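Local structure of prolyl 4-hydroxylase (Paramecium bursaria Chlorella virus 1, 5C5T) at residues 35-40 with 200-205. The protein probably hydroxylates proline residues of collagen-like sequences as a 2-oxoglutarate-dependent dioxygenase of the non-haem iron family. Sequence-based numbering, arbitrary orientation.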
loop_
_atom_site.group_PDB
_atom_site.type_symbol
_atom_site.label_atom_id
_atom_site.label_comp_id
_atom_site.label_asym_id
_atom_site.label_seq_id
_atom_site.Cartn_x
_atom_site.Cartn_y
_atom_site.Cartn_z
ATOM N N GLY A 35 -0.666 17.283 8.623
ATOM C CA GLY A 35 -0.691 16.401 9.787
ATOM C C GLY A 35 -1.347 15.037 9.611
ATOM O O GLY A 35 -1.522 14.298 10.583
ATOM N N LYS A 36 -1.676 14.677 8.375
ATOM C CA LYS A 36 -2.405 13.459 8.098
ATOM C C LYS A 36 -1.457 12.332 7.668
ATOM O O LYS A 36 -1.170 12.130 6.484
ATOM C CB LYS A 36 -3.464 13.720 7.022
ATOM C CG LYS A 36 -4.526 14.794 7.407
ATOM C CD LYS A 36 -5.524 15.004 6.308
ATOM C CE LYS A 36 -6.619 16.020 6.655
ATOM N NZ LYS A 36 -7.537 16.250 5.475
ATOM N N TYR A 37 -0.917 11.598 8.618
ATOM C CA TYR A 37 0.024 10.516 8.255
ATOM C C TYR A 37 -0.587 9.419 7.374
ATOM O O TYR A 37 0.098 8.840 6.541
ATOM C CB TYR A 37 0.634 9.897 9.547
ATOM C CG TYR A 37 1.648 10.769 10.247
ATOM C CD1 TYR A 37 2.950 10.890 9.767
ATOM C CD2 TYR A 37 1.311 11.473 11.409
ATOM C CE1 TYR A 37 3.872 11.688 10.413
ATOM C CE2 TYR A 37 2.246 12.246 12.062
ATOM C CZ TYR A 37 3.508 12.338 11.566
ATOM O OH TYR A 37 4.435 13.120 12.198
ATOM N N TYR A 38 -1.884 9.146 7.560
ATOM C CA TYR A 38 -2.648 8.165 6.759
ATOM C C TYR A 38 -4.064 8.675 6.569
ATOM O O TYR A 38 -4.513 9.528 7.344
ATOM C CB TYR A 38 -2.687 6.775 7.427
ATOM C CG TYR A 38 -3.399 6.822 8.754
ATOM C CD1 TYR A 38 -4.767 6.804 8.823
ATOM C CD2 TYR A 38 -2.681 6.949 9.921
ATOM C CE1 TYR A 38 -5.424 6.886 10.056
ATOM C CE2 TYR A 38 -3.310 7.018 11.165
ATOM C CZ TYR A 38 -4.691 6.980 11.222
ATOM O OH TYR A 38 -5.284 7.104 12.498
ATOM N N GLU A 39 -4.692 8.239 5.483
ATOM C CA GLU A 39 -6.101 8.460 5.206
ATOM C C GLU A 39 -6.666 7.174 4.664
ATOM O O GLU A 39 -6.048 6.491 3.809
ATOM C CB GLU A 39 -6.291 9.597 4.214
ATOM C CG GLU A 39 -5.767 10.912 4.705
ATOM C CD GLU A 39 -5.941 12.042 3.710
ATOM O OE1 GLU A 39 -7.084 12.343 3.315
ATOM O OE2 GLU A 39 -4.935 12.668 3.371
ATOM N N LYS A 40 -7.912 6.898 5.065
ATOM C CA LYS A 40 -8.625 5.707 4.623
ATOM C C LYS A 40 -9.747 6.119 3.708
ATOM O O LYS A 40 -10.470 7.062 4.026
ATOM C CB LYS A 40 -9.160 4.906 5.843
ATOM C CG LYS A 40 -9.945 3.594 5.500
ATOM C CD LYS A 40 -10.485 2.888 6.729
ATOM C CE LYS A 40 -11.857 3.406 7.084
ATOM N NZ LYS A 40 -12.413 2.577 8.182
ATOM N N LYS A 200 13.911 12.025 3.755
ATOM C CA LYS A 200 14.038 11.286 5.013
ATOM C C LYS A 200 12.703 10.637 5.398
ATOM O O LYS A 200 11.661 11.223 5.167
ATOM C CB LYS A 200 14.506 12.177 6.165
ATOM C CG LYS A 200 15.937 12.691 5.972
ATOM C CD LYS A 200 16.362 13.508 7.162
ATOM C CE LYS A 200 17.717 14.125 6.936
ATOM N NZ LYS A 200 18.085 15.078 8.013
ATOM N N LEU A 201 12.745 9.467 6.028
ATOM C CA LEU A 201 11.532 8.774 6.432
ATOM C C LEU A 201 10.708 9.517 7.504
ATOM O O LEU A 201 11.265 10.132 8.436
ATOM C CB LEU A 201 11.869 7.401 7.012
ATOM C CG LEU A 201 12.489 6.351 6.088
ATOM C CD1 LEU A 201 12.693 5.063 6.934
ATOM C CD2 LEU A 201 11.679 6.071 4.885
ATOM N N TYR A 202 9.393 9.395 7.396
ATOM C CA TYR A 202 8.512 9.630 8.554
ATOM C C TYR A 202 8.496 8.322 9.334
ATOM O O TYR A 202 7.800 7.397 8.919
ATOM C CB TYR A 202 7.084 10.001 8.118
ATOM C CG TYR A 202 6.977 11.264 7.306
ATOM C CD1 TYR A 202 7.132 12.505 7.907
ATOM C CD2 TYR A 202 6.699 11.222 5.948
ATOM C CE1 TYR A 202 7.030 13.667 7.160
ATOM C CE2 TYR A 202 6.582 12.362 5.213
ATOM C CZ TYR A 202 6.745 13.591 5.811
ATOM O OH TYR A 202 6.641 14.747 5.023
ATOM N N LYS A 203 9.238 8.202 10.432
ATOM C CA LYS A 203 9.224 6.939 11.156
ATOM C C LYS A 203 7.886 6.688 11.893
ATOM O O LYS A 203 7.617 5.554 12.312
ATOM C CB LYS A 203 10.408 6.860 12.120
ATOM C CG LYS A 203 11.729 6.687 11.366
ATOM C CD LYS A 203 12.872 6.645 12.324
ATOM C CE LYS A 203 14.191 7.028 11.665
ATOM N NZ LYS A 203 15.245 7.286 12.710
ATOM N N GLU A 204 7.025 7.707 11.962
ATOM C CA GLU A 204 5.646 7.518 12.445
ATOM C C GLU A 204 4.813 6.467 11.679
ATOM O O GLU A 204 3.824 5.979 12.172
ATOM C CB GLU A 204 4.895 8.850 12.403
ATOM C CG GLU A 204 5.458 9.901 13.367
ATOM C CD GLU A 204 6.597 10.739 12.804
ATOM O OE1 GLU A 204 7.117 10.468 11.697
ATOM O OE2 GLU A 204 7.001 11.678 13.528
ATOM N N THR A 205 5.183 6.155 10.453
ATOM C CA THR A 205 4.400 5.203 9.663
ATOM C C THR A 205 5.091 3.882 9.485
ATOM O O THR A 205 4.800 3.166 8.536
ATOM C CB THR A 205 4.034 5.799 8.277
ATOM O OG1 THR A 205 5.227 6.216 7.601
ATOM C CG2 THR A 205 3.124 6.965 8.443
#
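The ring of Y37 takes E204 over one of its faces and Y202 at its edge. CB of E204 stands 3.9 Å from the centroid of the ring, 21° off the normal, a CH-pi contact displaced toward the rim where CE1 and CZ lie. From there the glutamate runs out along the ring: CG is 3.6 Å from CZ of Y37, and the bend at chi2 (87°) carries the carboxylate past the ring to the hydroxyl, still on the side of the face that CB covers, its plane turned 25° from the ring's. OE2 of E204 comes within 3.2 Å of OH of Y37. Near the plane of the same ring, CD1 of Y202 approaches CE1 of Y37 at 4.2 Å. At the root of the tyrosine, the methyl CG2 of T205 reaches CB of Y37 at 4.0 Å and also borders CD1, giving the inner end of the side chain an apolar neighbour.

Y37 offers a broad apolar surface, to which E204 gives two methylenes before its charge and Y202 a flat aromatic C-H flank. T205 divides its two branches: CG2 faces the tyrosine, whereas OG1 is hydrogen-bonded to the carbonyl of W192. Backbone hydrogen bonds tie Y37 to W192 and Y202 to V193, so both sides are held to the end of strand 188-192 and the residue that follows it.

The contact joins the residue just ahead of edge strand 38-41 to the loop leading into strand 207-209 of the double-stranded beta-helix. ND1 of H207 is hydrogen-bonded to O of T205; H207, H138 and D140 form the facial triad, where zinc probably stands in for iron. The chemistry is thus mainly apolar and CH-pi packing, with the carboxylate beside the phenol hydroxyl at the outer end of the ring, which it would probably polarise.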